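Local coordinates for protein D-threo-3-hydroxyaspartate dehydratase (Delftia, PDB 3WQC) that catalyses the pyridoxal phosphate-dependent deamination of D-threo-3-hydroxyaspartate to oxaloacetate and ammonium, and also dehydrates D-serine and the L-threo and L-erythro isomers of 3-hydroxyaspartate, at residues Lys116-Ser121 and Trp142-Thr147; Gly71-Thr76 and Leu92-Met97; Gly309-Leu314 and Thr353-Leu358. All blocks are in the same frame, centred on the assembly; numbering follows the deposited sequence.

Contact 1 (Lys116-Ser121 and Trp142-Thr147); sequences KLIVDS and WIEIDT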
ATOM      1  N   LYS B 116       5.970 -20.313 -17.525  1.00 10.64           N
ATOM      2  CA  LYS B 116       5.877 -21.527 -16.667  1.00 10.31           C
ATOM      3  C   LYS B 116       4.898 -21.254 -15.553  1.00 10.51           C
ATOM      4  O   LYS B 116       4.863 -20.130 -14.979  1.00 11.35           O
ATOM      5  CB  LYS B 116       7.247 -21.850 -16.032  1.00 12.09           C
ATOM      6  CG  LYS B 116       8.232 -22.511 -16.975  1.00 19.24           C
ATOM      7  CD  LYS B 116       8.757 -21.821 -18.049  1.00 27.99           C
ATOM      8  CE  LYS B 116       9.827 -20.832 -17.560  1.00 23.36           C
ATOM      9  NZ  LYS B 116      10.527 -20.654 -18.930  1.00 22.00           N
ATOM     10  N   LEU B 117       4.077 -22.242 -15.223  1.00 10.57           N
ATOM     11  CA  LEU B 117       3.065 -22.156 -14.144  1.00  8.84           C
ATOM     12  C   LEU B 117       3.478 -23.102 -13.011  1.00  9.50           C
ATOM     13  O   LEU B 117       4.311 -24.015 -13.256  1.00 10.50           O
ATOM     14  CB  LEU B 117       1.668 -22.599 -14.688  1.00 10.07           C
ATOM     15  CG  LEU B 117       1.260 -21.873 -15.962  1.00 10.45           C
ATOM     16  CD1 LEU B 117      -0.106 -22.398 -16.439  1.00 13.17           C
ATOM     17  CD2 LEU B 117       1.140 -20.319 -15.655  1.00 11.83           C
ATOM     18  N   ILE B 118       2.876 -22.951 -11.834  1.00  9.43           N
ATOM     19  CA  ILE B 118       3.205 -23.824 -10.712  1.00  8.76           C
ATOM     20  C   ILE B 118       1.913 -24.334 -10.114  1.00  9.82           C
ATOM     21  O   ILE B 118       0.864 -23.660 -10.115  1.00 10.70           O
ATOM     22  CB  ILE B 118       4.104 -23.121  -9.652  1.00  8.42           C
ATOM     23  CG1 ILE B 118       3.338 -22.116  -8.794  1.00 10.54           C
ATOM     24  CG2 ILE B 118       5.339 -22.490 -10.342  1.00 10.53           C
ATOM     25  CD1 ILE B 118       4.203 -21.582  -7.629  1.00 10.93           C
ATOM     26  N   VAL B 119       1.976 -25.545  -9.540  1.00  8.51           N
ATOM     27  CA  VAL B 119       0.832 -26.134  -8.814  1.00  8.81           C
ATOM     28  C   VAL B 119       1.366 -26.849  -7.572  1.00  8.88           C
ATOM     29  O   VAL B 119       2.544 -27.248  -7.514  1.00 10.01           O
ATOM     30  CB  VAL B 119      -0.031 -27.138  -9.653  1.00 10.12           C
ATOM     31  CG1 VAL B 119      -0.598 -26.420 -10.875  1.00 10.68           C
ATOM     32  CG2 VAL B 119       0.753 -28.373 -10.055  1.00 11.55           C
ATOM     33  N   ASP B 120       0.438 -27.192  -6.679  1.00  9.49           N
ATOM     34  CA  ASP B 120       0.745 -28.024  -5.492  1.00  8.61           C
ATOM     35  C   ASP B 120      -0.387 -28.978  -5.136  1.00  8.90           C
ATOM     36  O   ASP B 120      -0.408 -29.489  -3.990  1.00 11.43           O
ATOM     37  CB  ASP B 120       1.173 -27.194  -4.285  1.00 10.87           C
ATOM     38  CG  ASP B 120       0.075 -26.380  -3.704  1.00 14.54           C
ATOM     39  OD1 ASP B 120      -1.073 -26.385  -4.198  1.00 13.94           O
ATOM     40  OD2 ASP B 120       0.329 -25.693  -2.658  1.00 18.85           O
ATOM     41  N   SER B 121      -1.271 -29.265  -6.125  1.00  8.73           N
ATOM     42  CA  SER B 121      -2.392 -30.105  -5.838  1.00  9.18           C
ATOM     43  C   SER B 121      -2.747 -30.931  -7.085  1.00  9.64           C
ATOM     44  O   SER B 121      -2.498 -30.499  -8.210  1.00 10.12           O
ATOM     45  CB  SER B 121      -3.615 -29.290  -5.358  1.00 10.28           C
ATOM     46  OG  SER B 121      -4.101 -28.460  -6.415  1.00 10.70           O
ATOM     47  N   TRP B 142       5.619 -26.499 -13.007  1.00  9.77           N
ATOM     48  CA  TRP B 142       6.526 -26.951 -11.947  1.00  9.93           C
ATOM     49  C   TRP B 142       5.720 -27.235 -10.727  1.00  9.11           C
ATOM     50  O   TRP B 142       4.644 -26.640 -10.505  1.00 10.74           O
ATOM     51  CB  TRP B 142       7.572 -25.895 -11.613  1.00 10.55           C
ATOM     52  CG  TRP B 142       8.463 -25.546 -12.786  1.00 10.11           C
ATOM     53  CD1 TRP B 142       8.421 -25.930 -14.134  1.00 11.99           C
ATOM     54  CD2 TRP B 142       9.569 -24.596 -12.686  1.00 10.90           C
ATOM     55  NE1 TRP B 142       9.400 -25.280 -14.853  1.00 12.07           N
ATOM     56  CE2 TRP B 142      10.127 -24.449 -14.015  1.00 11.53           C
ATOM     57  CE3 TRP B 142      10.092 -23.825 -11.626  1.00 11.64           C
ATOM     58  CZ2 TRP B 142      11.207 -23.559 -14.278  1.00 13.92           C
ATOM     59  CZ3 TRP B 142      11.160 -22.929 -11.879  1.00 13.99           C
ATOM     60  CH2 TRP B 142      11.704 -22.809 -13.196  1.00 12.38           C
ATOM     61  N   ILE B 143       6.240 -28.107  -9.847  1.00  8.98           N
ATOM     62  CA  ILE B 143       5.496 -28.469  -8.614  1.00  8.97           C
ATOM     63  C   ILE B 143       6.113 -27.673  -7.472  1.00  9.54           C
ATOM     64  O   ILE B 143       7.360 -27.728  -7.241  1.00  9.73           O
ATOM     65  CB  ILE B 143       5.534 -29.980  -8.336  1.00  9.40           C
ATOM     66  CG1 ILE B 143       4.913 -30.727  -9.571  1.00 10.91           C
ATOM     67  CG2 ILE B 143       4.823 -30.251  -6.989  1.00 11.70           C
ATOM     68  CD1 ILE B 143       5.074 -32.258  -9.461  1.00 10.67           C
ATOM     69  N   GLU B 144       5.294 -26.933  -6.755  1.00  9.98           N
ATOM     70  CA  GLU B 144       5.796 -26.172  -5.594  1.00  9.32           C
ATOM     71  C   GLU B 144       5.971 -27.060  -4.345  1.00 10.30           C
ATOM     72  O   GLU B 144       5.051 -27.856  -4.051  1.00 11.95           O
ATOM     73  CB  GLU B 144       4.852 -24.984  -5.283  1.00 11.12           C
ATOM     74  CG  GLU B 144       5.449 -24.039  -4.193  1.00 11.81           C
ATOM     75  CD  GLU B 144       4.735 -22.731  -4.027  1.00 14.59           C
ATOM     76  OE1 GLU B 144       5.385 -21.848  -3.396  1.00 19.05           O
ATOM     77  OE2 GLU B 144       3.559 -22.613  -4.461  1.00 16.77           O
ATOM     78  N   ILE B 145       7.111 -26.931  -3.653  1.00  9.72           N
ATOM     79  CA  ILE B 145       7.484 -27.784  -2.536  1.00 10.56           C
ATOM     80  C   ILE B 145       7.465 -26.887  -1.286  1.00 12.48           C
ATOM     81  O   ILE B 145       7.987 -25.761  -1.293  1.00 12.91           O
ATOM     82  CB  ILE B 145       8.882 -28.370  -2.762  1.00 10.99           C
ATOM     83  CG1 ILE B 145       8.942 -29.106  -4.120  1.00 12.03           C
ATOM     84  CG2 ILE B 145       9.233 -29.309  -1.573  1.00 12.62           C
ATOM     85  CD1 ILE B 145       7.894 -30.203  -4.312  1.00 12.68           C
ATOM     86  N   ASP B 146       6.911 -27.398  -0.201  1.00 11.15           N
ATOM     87  CA  ASP B 146       6.917 -26.721   1.112  1.00 13.13           C
ATOM     88  C   ASP B 146       8.121 -27.316   1.860  1.00 13.82           C
ATOM     89  O   ASP B 146       8.142 -28.527   2.203  1.00 16.58           O
ATOM     90  CB  ASP B 146       5.633 -27.071   1.872  1.00 13.54           C
ATOM     91  CG  ASP B 146       5.602 -26.490   3.261  1.00 16.18           C
ATOM     92  OD1 ASP B 146       6.579 -25.805   3.624  1.00 22.03           O
ATOM     93  OD2 ASP B 146       4.613 -26.756   4.002  1.00 21.51           O
ATOM     94  N   THR B 147       9.195 -26.539   2.017  1.00 14.90           N
ATOM     95  CA  THR B 147      10.404 -27.004   2.693  1.00 16.23           C
ATOM     96  C   THR B 147      10.518 -26.437   4.095  1.00 16.94           C
ATOM     97  O   THR B 147      11.346 -26.934   4.872  1.00 21.74           O
ATOM     98  CB  THR B 147      11.693 -26.665   1.897  1.00 14.20           C
ATOM     99  OG1 THR B 147      11.744 -25.231   1.636  1.00 16.17           O
ATOM    100  CG2 THR B 147      11.739 -27.415   0.584  1.00 17.25           C
TER

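Contact 2 (Gly71-Thr76 and Leu92-Met97); sequences GITVST and LYAVSM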
ATOM      1  N   GLY B  71      16.148 -15.158 -17.229  1.00 17.59           N
ATOM      2  CA  GLY B  71      14.707 -15.180 -17.034  1.00 16.32           C
ATOM      3  C   GLY B  71      14.307 -14.341 -15.811  1.00 14.45           C
ATOM      4  O   GLY B  71      15.154 -13.762 -15.104  1.00 15.30           O
ATOM      5  N   ILE B  72      12.996 -14.361 -15.526  1.00 12.46           N
ATOM      6  CA  ILE B  72      12.501 -13.685 -14.358  1.00 12.19           C
ATOM      7  C   ILE B  72      11.421 -14.565 -13.688  1.00 10.87           C
ATOM      8  O   ILE B  72      10.854 -15.482 -14.316  1.00 11.85           O
ATOM      9  CB  ILE B  72      11.842 -12.304 -14.708  1.00 11.37           C
ATOM     10  CG1 ILE B  72      10.591 -12.456 -15.620  1.00 12.61           C
ATOM     11  CG2 ILE B  72      12.893 -11.337 -15.301  1.00 13.89           C
ATOM     12  CD1 ILE B  72       9.889 -11.134 -15.967  1.00 14.17           C
ATOM     13  N   THR B  73      11.097 -14.155 -12.468  1.00 10.04           N
ATOM     14  CA  THR B  73       9.942 -14.699 -11.741  1.00 10.43           C
ATOM     15  C   THR B  73       8.969 -13.551 -11.566  1.00 10.41           C
ATOM     16  O   THR B  73       9.390 -12.388 -11.287  1.00 11.28           O
ATOM     17  CB  THR B  73      10.335 -15.174 -10.314  1.00 10.25           C
ATOM     18  OG1 THR B  73      11.539 -15.980 -10.404  1.00 12.72           O
ATOM     19  CG2 THR B  73       9.243 -16.053  -9.720  1.00 11.37           C
ATOM     20  N   VAL B  74       7.669 -13.831 -11.737  1.00  9.92           N
ATOM     21  CA  VAL B  74       6.648 -12.790 -11.587  1.00 10.43           C
ATOM     22  C   VAL B  74       5.624 -13.301 -10.554  1.00 10.98           C
ATOM     23  O   VAL B  74       5.428 -14.517 -10.343  1.00 10.63           O
ATOM     24  CB  VAL B  74       5.898 -12.439 -12.900  1.00 10.12           C
ATOM     25  CG1 VAL B  74       6.946 -11.841 -13.865  1.00 10.71           C
ATOM     26  CG2 VAL B  74       5.190 -13.638 -13.526  1.00 11.19           C
ATOM     27  N   SER B  75       4.912 -12.335  -9.929  1.00  9.45           N
ATOM     28  CA  SER B  75       3.888 -12.638  -8.906  1.00  8.89           C
ATOM     29  C   SER B  75       2.466 -12.522  -9.456  1.00  9.78           C
ATOM     30  O   SER B  75       1.530 -12.827  -8.698  1.00 10.30           O
ATOM     31  CB  SER B  75       4.047 -11.772  -7.669  1.00 10.06           C
ATOM     32  OG  SER B  75       3.675 -10.405  -7.926  1.00 11.88           O
ATOM     33  N   THR B  76       2.286 -12.063 -10.693  1.00  9.37           N
ATOM     34  CA  THR B  76       0.974 -11.861 -11.304  1.00 10.52           C
ATOM     35  C   THR B  76       1.099 -12.065 -12.816  1.00  9.98           C
ATOM     36  O   THR B  76       2.204 -11.840 -13.350  1.00 10.56           O
ATOM     37  CB  THR B  76       0.414 -10.443 -11.069  1.00  9.80           C
ATOM     38  OG1 THR B  76       1.297  -9.456 -11.666  1.00 11.63           O
ATOM     39  CG2 THR B  76       0.230 -10.115  -9.587  1.00 11.05           C
ATOM     40  N   LEU B  92       8.595 -17.184 -15.150  1.00 11.26           N
ATOM     41  CA  LEU B  92       7.957 -18.144 -14.204  1.00 10.52           C
ATOM     42  C   LEU B  92       6.931 -17.412 -13.379  1.00 11.10           C
ATOM     43  O   LEU B  92       7.304 -16.444 -12.667  1.00 11.26           O
ATOM     44  CB  LEU B  92       9.071 -18.670 -13.263  1.00 11.36           C
ATOM     45  CG  LEU B  92       8.609 -19.524 -12.057  1.00 11.19           C
ATOM     46  CD1 LEU B  92       7.962 -20.848 -12.548  1.00 12.64           C
ATOM     47  CD2 LEU B  92       9.815 -19.767 -11.104  1.00 12.94           C
ATOM     48  N   TYR B  93       5.677 -17.847 -13.438  1.00 10.45           N
ATOM     49  CA  TYR B  93       4.619 -17.244 -12.639  1.00  8.99           C
ATOM     50  C   TYR B  93       4.498 -18.049 -11.356  1.00  9.94           C
ATOM     51  O   TYR B  93       3.937 -19.165 -11.325  1.00 10.42           O
ATOM     52  CB  TYR B  93       3.314 -17.237 -13.439  1.00  9.32           C
ATOM     53  CG  TYR B  93       2.127 -16.814 -12.607  1.00  9.50           C
ATOM     54  CD1 TYR B  93       2.166 -15.801 -11.621  1.00 10.23           C
ATOM     55  CD2 TYR B  93       0.904 -17.491 -12.831  1.00 10.53           C
ATOM     56  CE1 TYR B  93       0.993 -15.464 -10.871  1.00 10.07           C
ATOM     57  CE2 TYR B  93      -0.260 -17.136 -12.133  1.00  9.88           C
ATOM     58  CZ  TYR B  93      -0.204 -16.138 -11.159  1.00  9.21           C
ATOM     59  OH  TYR B  93      -1.322 -15.814 -10.422  1.00 10.91           O
ATOM     60  N   ALA B  94       5.138 -17.546 -10.270  1.00  9.23           N
ATOM     61  CA  ALA B  94       5.382 -18.372  -9.056  1.00  9.91           C
ATOM     62  C   ALA B  94       4.280 -18.138  -8.015  1.00 10.68           C
ATOM     63  O   ALA B  94       4.575 -17.868  -6.825  1.00 11.08           O
ATOM     64  CB  ALA B  94       6.795 -18.113  -8.487  1.00 11.61           C
ATOM     65  N   VAL B  95       3.029 -18.303  -8.438  1.00 10.29           N
ATOM     66  CA  VAL B  95       1.892 -18.310  -7.487  1.00 10.28           C
ATOM     67  C   VAL B  95       1.015 -19.491  -7.973  1.00  9.89           C
ATOM     68  O   VAL B  95       0.752 -19.578  -9.161  1.00 10.68           O
ATOM     69  CB  VAL B  95       1.047 -16.991  -7.545  1.00 10.31           C
ATOM     70  CG1 VAL B  95      -0.173 -17.070  -6.639  1.00 11.43           C
ATOM     71  CG2 VAL B  95       1.955 -15.815  -7.105  1.00 12.55           C
ATOM     72  N   SER B  96       0.561 -20.338  -7.033  1.00  9.85           N
ATOM     73  CA  SER B  96      -0.261 -21.528  -7.359  0.50  9.56           C
ATOM     74  C   SER B  96      -1.310 -21.129  -8.398  1.00  9.42           C
ATOM     75  O   SER B  96      -2.109 -20.197  -8.192  1.00 10.11           O
ATOM     76  CB  SER B  96      -1.013 -21.952  -6.082  0.50 13.53           C
ATOM     77  OG  SER B  96      -0.172 -22.240  -5.011  0.50 15.13           O
ATOM     78  N   MET B  97      -1.374 -21.855  -9.526  1.00 10.14           N
ATOM     79  CA  MET B  97      -2.180 -21.424 -10.672  1.00 10.51           C
ATOM     80  C   MET B  97      -3.675 -21.541 -10.376  1.00 11.13           C
ATOM     81  O   MET B  97      -4.151 -22.650  -9.956  1.00 12.38           O
ATOM     82  CB  MET B  97      -1.812 -22.276 -11.887  1.00 12.04           C
ATOM     83  CG  MET B  97      -2.569 -21.848 -13.130  1.00 12.26           C
ATOM     84  SD  MET B  97      -2.178 -20.113 -13.565  1.00 12.79           S
ATOM     85  CE  MET B  97      -3.164 -20.006 -15.076  1.00 12.41           C
TER
HETATM   86  O   HOH W   1      -1.005 -13.892  -8.656  1.00 13.03           O

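Contact 3 (Gly309-Leu314 and Thr353-Leu358); sequences GQVCDL and TRLRIL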
ATOM      1  N   GLY B 309       9.954   4.193   9.182  1.00 15.48           N
ATOM      2  CA  GLY B 309      11.139   4.320   8.348  1.00 15.65           C
ATOM      3  C   GLY B 309      12.248   5.066   9.066  1.00 16.22           C
ATOM      4  O   GLY B 309      11.960   5.886   9.953  1.00 18.22           O
ATOM      5  N   GLN B 310      13.468   4.789   8.641  1.00 15.88           N
ATOM      6  CA  GLN B 310      14.649   5.495   9.175  1.00 15.64           C
ATOM      7  C   GLN B 310      14.865   6.813   8.439  1.00 18.20           C
ATOM      8  O   GLN B 310      14.975   6.850   7.228  1.00 18.34           O
ATOM      9  CB  GLN B 310      15.906   4.623   8.983  1.00 18.41           C
ATOM     10  CG  GLN B 310      17.223   5.334   9.344  1.00 17.34           C
ATOM     11  CD  GLN B 310      17.239   5.747  10.799  1.00 18.71           C
ATOM     12  OE1 GLN B 310      17.008   4.928  11.697  1.00 23.03           O
ATOM     13  NE2 GLN B 310      17.537   7.069  11.071  1.00 21.66           N
ATOM     14  N   VAL B 311      15.018   7.909   9.205  1.00 19.02           N
ATOM     15  CA  VAL B 311      15.228   9.240   8.568  1.00 20.20           C
ATOM     16  C   VAL B 311      16.688   9.361   8.086  1.00 17.17           C
ATOM     17  O   VAL B 311      17.654   9.011   8.905  1.00 20.87           O
ATOM     18  CB  VAL B 311      14.946  10.312   9.610  1.00 18.56           C
ATOM     19  CG1 VAL B 311      15.358  11.700   9.074  1.00 20.69           C
ATOM     20  CG2 VAL B 311      13.471  10.280  10.002  1.00 19.97           C
ATOM     21  N   CYS B 312      16.913   9.878   6.893  1.00 18.42           N
ATOM     22  CA  CYS B 312      18.223  10.202   6.374  1.00 21.54           C
ATOM     23  C   CYS B 312      18.146  11.639   5.906  1.00 22.11           C
ATOM     24  O   CYS B 312      17.035  12.185   5.621  1.00 20.11           O
ATOM     25  CB  CYS B 312      18.534   9.357   5.125  1.00 20.55           C
ATOM     26  SG  CYS B 312      18.506   7.596   5.480  1.00 23.97           S
ATOM     27  N   ASP B 313      19.303  12.280   5.786  1.00 23.03           N
ATOM     28  CA  ASP B 313      19.310  13.629   5.216  1.00 21.58           C
ATOM     29  C   ASP B 313      19.119  13.575   3.690  1.00 23.57           C
ATOM     30  O   ASP B 313      19.011  12.456   3.076  1.00 23.24           O
ATOM     31  CB  ASP B 313      20.565  14.355   5.675  1.00 27.40           C
ATOM     32  CG  ASP B 313      21.887  13.700   5.194  1.00 29.43           C
ATOM     33  OD1 ASP B 313      21.835  12.987   4.145  1.00 28.37           O
ATOM     34  OD2 ASP B 313      22.974  13.995   5.831  1.00 34.16           O
ATOM     35  N   LEU B 314      19.118  14.747   3.051  1.00 24.92           N
ATOM     36  CA  LEU B 314      18.951  14.831   1.605  1.00 22.26           C
ATOM     37  C   LEU B 314      20.011  14.065   0.839  1.00 22.69           C
ATOM     38  O   LEU B 314      19.765  13.615  -0.305  1.00 24.75           O
ATOM     39  CB  LEU B 314      18.881  16.309   1.171  1.00 21.98           C
ATOM     40  CG  LEU B 314      18.542  16.624  -0.285  1.00 26.85           C
ATOM     41  CD1 LEU B 314      17.211  15.937  -0.739  1.00 27.36           C
ATOM     42  CD2 LEU B 314      18.456  18.172  -0.387  1.00 29.62           C
ATOM     43  N   THR B 353      12.384  21.556   4.792  1.00 23.01           N
ATOM     44  CA  THR B 353      13.559  20.617   4.733  1.00 24.64           C
ATOM     45  C   THR B 353      13.157  19.337   4.010  1.00 19.07           C
ATOM     46  O   THR B 353      12.039  18.811   4.264  1.00 22.50           O
ATOM     47  CB  THR B 353      14.014  20.206   6.157  1.00 24.80           C
ATOM     48  OG1 THR B 353      14.354  21.362   6.866  1.00 30.27           O
ATOM     49  CG2 THR B 353      15.232  19.236   6.159  1.00 29.02           C
ATOM     50  N   ARG B 354      14.016  18.924   3.099  1.00 18.71           N
ATOM     51  CA  ARG B 354      13.824  17.612   2.413  1.00 20.52           C
ATOM     52  C   ARG B 354      14.644  16.546   3.099  1.00 19.64           C
ATOM     53  O   ARG B 354      15.859  16.756   3.433  1.00 23.37           O
ATOM     54  CB  ARG B 354      14.246  17.702   0.959  1.00 24.50           C
ATOM     55  CG  ARG B 354      13.270  18.536   0.196  1.00 22.59           C
ATOM     56  CD  ARG B 354      13.603  18.676  -1.242  1.00 29.54           C
ATOM     57  NE  ARG B 354      12.383  19.333  -1.745  1.00 30.39           N
ATOM     58  CZ  ARG B 354      11.709  19.012  -2.841  1.00 21.93           C
ATOM     59  NH1 ARG B 354      12.219  18.159  -3.696  1.00 21.35           N
ATOM     60  NH2 ARG B 354      10.565  19.649  -3.099  1.00 25.52           N
ATOM     61  N   LEU B 355      14.036  15.379   3.286  1.00 18.25           N
ATOM     62  CA  LEU B 355      14.665  14.231   3.996  1.00 18.60           C
ATOM     63  C   LEU B 355      14.441  13.003   3.113  1.00 19.32           C
ATOM     64  O   LEU B 355      13.658  13.047   2.166  1.00 17.68           O
ATOM     65  CB  LEU B 355      13.944  13.994   5.308  1.00 20.86           C
ATOM     66  CG  LEU B 355      14.053  15.093   6.323  1.00 23.18           C
ATOM     67  CD1 LEU B 355      13.122  14.825   7.480  1.00 22.09           C
ATOM     68  CD2 LEU B 355      15.526  15.283   6.750  1.00 24.82           C
ATOM     69  N   ARG B 356      15.124  11.905   3.388  1.00 17.87           N
ATOM     70  CA  ARG B 356      14.877  10.660   2.661  1.00 16.92           C
ATOM     71  C   ARG B 356      14.572   9.592   3.722  1.00 17.70           C
ATOM     72  O   ARG B 356      15.276   9.486   4.707  1.00 21.06           O
ATOM     73  CB  ARG B 356      16.114  10.309   1.786  1.00 17.93           C
ATOM     74  CG  ARG B 356      16.125  11.274   0.595  1.00 18.52           C
ATOM     75  CD  ARG B 356      17.468  11.263  -0.098  1.00 19.63           C
ATOM     76  NE  ARG B 356      17.756  10.032  -0.841  1.00 18.92           N
ATOM     77  CZ  ARG B 356      18.886   9.878  -1.542  1.00 18.14           C
ATOM     78  NH1 ARG B 356      19.076   8.734  -2.202  1.00 21.47           N
ATOM     79  NH2 ARG B 356      19.844  10.835  -1.542  1.00 21.78           N
ATOM     80  N   ILE B 357      13.580   8.772   3.483  1.00 16.50           N
ATOM     81  CA  ILE B 357      13.186   7.795   4.509  1.00 16.15           C
ATOM     82  C   ILE B 357      13.447   6.387   3.993  1.00 15.87           C
ATOM     83  O   ILE B 357      13.011   6.028   2.864  1.00 16.38           O
ATOM     84  CB  ILE B 357      11.679   7.903   4.864  1.00 15.11           C
ATOM     85  CG1 ILE B 357      11.173   9.382   5.069  1.00 18.46           C
ATOM     86  CG2 ILE B 357      11.267   6.933   5.941  1.00 16.10           C
ATOM     87  CD1 ILE B 357      11.916  10.035   6.226  1.00 21.12           C
ATOM     88  N   LEU B 358      14.248   5.603   4.719  1.00 15.47           N
ATOM     89  CA  LEU B 358      14.454   4.216   4.286  1.00 15.30           C
ATOM     90  C   LEU B 358      13.250   3.382   4.720  1.00 14.32           C
ATOM     91  O   LEU B 358      12.807   3.474   5.870  1.00 15.64           O
ATOM     92  CB  LEU B 358      15.735   3.582   4.940  1.00 17.24           C
ATOM     93  CG  LEU B 358      17.052   4.361   4.648  1.00 16.95           C
ATOM     94  CD1 LEU B 358      18.205   3.662   5.428  1.00 20.09           C
ATOM     95  CD2 LEU B 358      17.253   4.437   3.136  1.00 20.16           C
TER
HETATM   96  O   HOH W   2      18.229  17.041   4.726  1.00 28.40           O

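Contact 1 (Lys116-Ser121 and Trp142-Thr147)
W142 meets the strand that ends at V119 with both of its backbone polar atoms: W142 N donates to L117 O at 2.8 Å, and W142 O accepts from V119 N at 3.0 Å. Two residues on, E144 N reaches V119 O at 2.9 Å, the donor tilted 28° from the carbonyl plane. Two of these acceptors also take a CA-H...O contact, W142 O from I118 CA and V119 O from I143 CA. Among the side chains, K116 runs obliquely across the indole of W142. Its CB stands over one ring face, offset toward the rim, and its CG lies 3.7 Å from W142 NE1. Bends at chi2 (68°) and chi3 (76°) then carry the chain away from the tryptophan, and NZ forms salt bridges with D90 and D114. The indole is fixed in turn by a bond from NE1 to E140. This is the parallel strand pairing of a beta-alpha-beta crossover, 114-119 and 140-146 being joined through helix 122-135 in the barrel domain of an alanine racemase-like enzyme. S121 starts that helix as its N-cap, with OG on A124 N. The extended E144 side chain passes beside I118, whose CD1 lies 3.4 Å from E144 OE2; the E144 side chain comes within about 5 Å of the bound pyridoxal phosphate. D120 OD2 sits 4.8 Å from E144 OE2 and is itself held by G153 N. V119 and I143 point to the face opposite that of I118 and W142, and both pack on I165 of helix 159-171.

Contact 2 (Gly71-Thr76 and Leu92-Met97)
Three straight backbone bonds join the parallel strands: L92 N to I72 O (2.9 Å), V74 N to L92 O (2.8 Å) and A94 N to V74 O (3.0 Å). Beyond them a water takes over, donating to S75 O at 2.7 Å and hydrogen-bonded to Y93 OH at 2.6 Å. The Y93 ring, its CG anti to the backbone N (chi1 172°), turns its edge to the backbone just past strand 72-74, with S75 O near the ring plane and 3.5 Å from Y93 CE1. V95 CG2 touches the same S75 carbonyl. The chain bends here in an inverse gamma turn centred on A94, closed by a weak bond from V95 N to Y93 O. On the face shared by T73 and L92, the methyl T73 CG2 presses on A94 CB at 3.4 Å, tighter than usual carbon contact; on the other, V74 CG2 lies against Y93 CB. Helix 77-85 completes this beta-alpha-beta unit; E79 receives the hydroxyls of S75 and T76, and T76 caps the helix. A94 contacts pyridoxal phosphate, so its position beside the cofactor probably rests on both the main-chain bond from A94 N to V74 O and the snug methyl contact from T73.

Contact 3 (Gly309-Leu314 and Thr353-Leu358)
R356 and L314 meet through a guanidinium edge and a main-chain oxygen: R356 NH2 donates to L314 O at 3.0 Å, with the acceptor in the guanidinium plane but the donor 37° above the plane of the carbonyl. R356 CD also touches this oxygen, at 3.3 Å from L314 O, and the bend at chi3 (71°) beyond it turns the guanidinium so that NH2 reaches L314 O and NE the hydroxyl of S269. Replaced by a leucine, this residue would probably leave L314 O and the S269 hydroxyl without their nitrogen partners, and the loop after C312 less firmly held. L314 itself runs alongside R354, pointing the same way, its CD1 3.8 Å from R354 CB; a water links L314 N to R354 O. On the face carrying R356, C312 SG lies over the branch point of L358, 3.6 Å from its CG. V311 and I357 occupy the other face and form a non-hydrogen-bonded antiparallel pair. V311 spreads its two methyls, CG2 meeting I357 CD1 at 4.1 Å and CG1 meeting L355 CD1 at 4.2 Å. G309 brings its CA to 3.6 Å from I357 CG2, and a CB at this position would run into that methyl. The hydrogen-bonded pairs C312-R356 and Q310-L358, each with two backbone bonds, flank the V311-I357 pair. In the sheet of the C-terminal serine dehydratase-like domain, strand 354-358 lies between 310-312 and 268-278. V318 of strand 318-319 packs on Q310, C312 and L358, whereas F322 and L324 of strand 322-327 cover V311 and I357 respectively.

Contacts 1 and 2 are pairings of one parallel barrel sheet, separated by the pairing of strands 90-93 and 114-119, their centres 11 Å apart. Segments 92-97 and 116-121 join them through probable hydrogen bonds from Y93 N to K116 O and from M97 N to I118 O, both 2.9 Å, and W142 packs on L92. Together they approach the cofactor: the side chain of A94 in contact 2 is about 4 Å from pyridoxal phosphate and that of E144 in contact 1 about 5 Å. Contact 3 belongs to the other domain, its centre 33 Å from that of contact 2 and 41 Å from that of contact 1. In the two-chain assembly contacts 2 and 3 both meet the second subunit: S75 packs on its E330 and R354 on its H100.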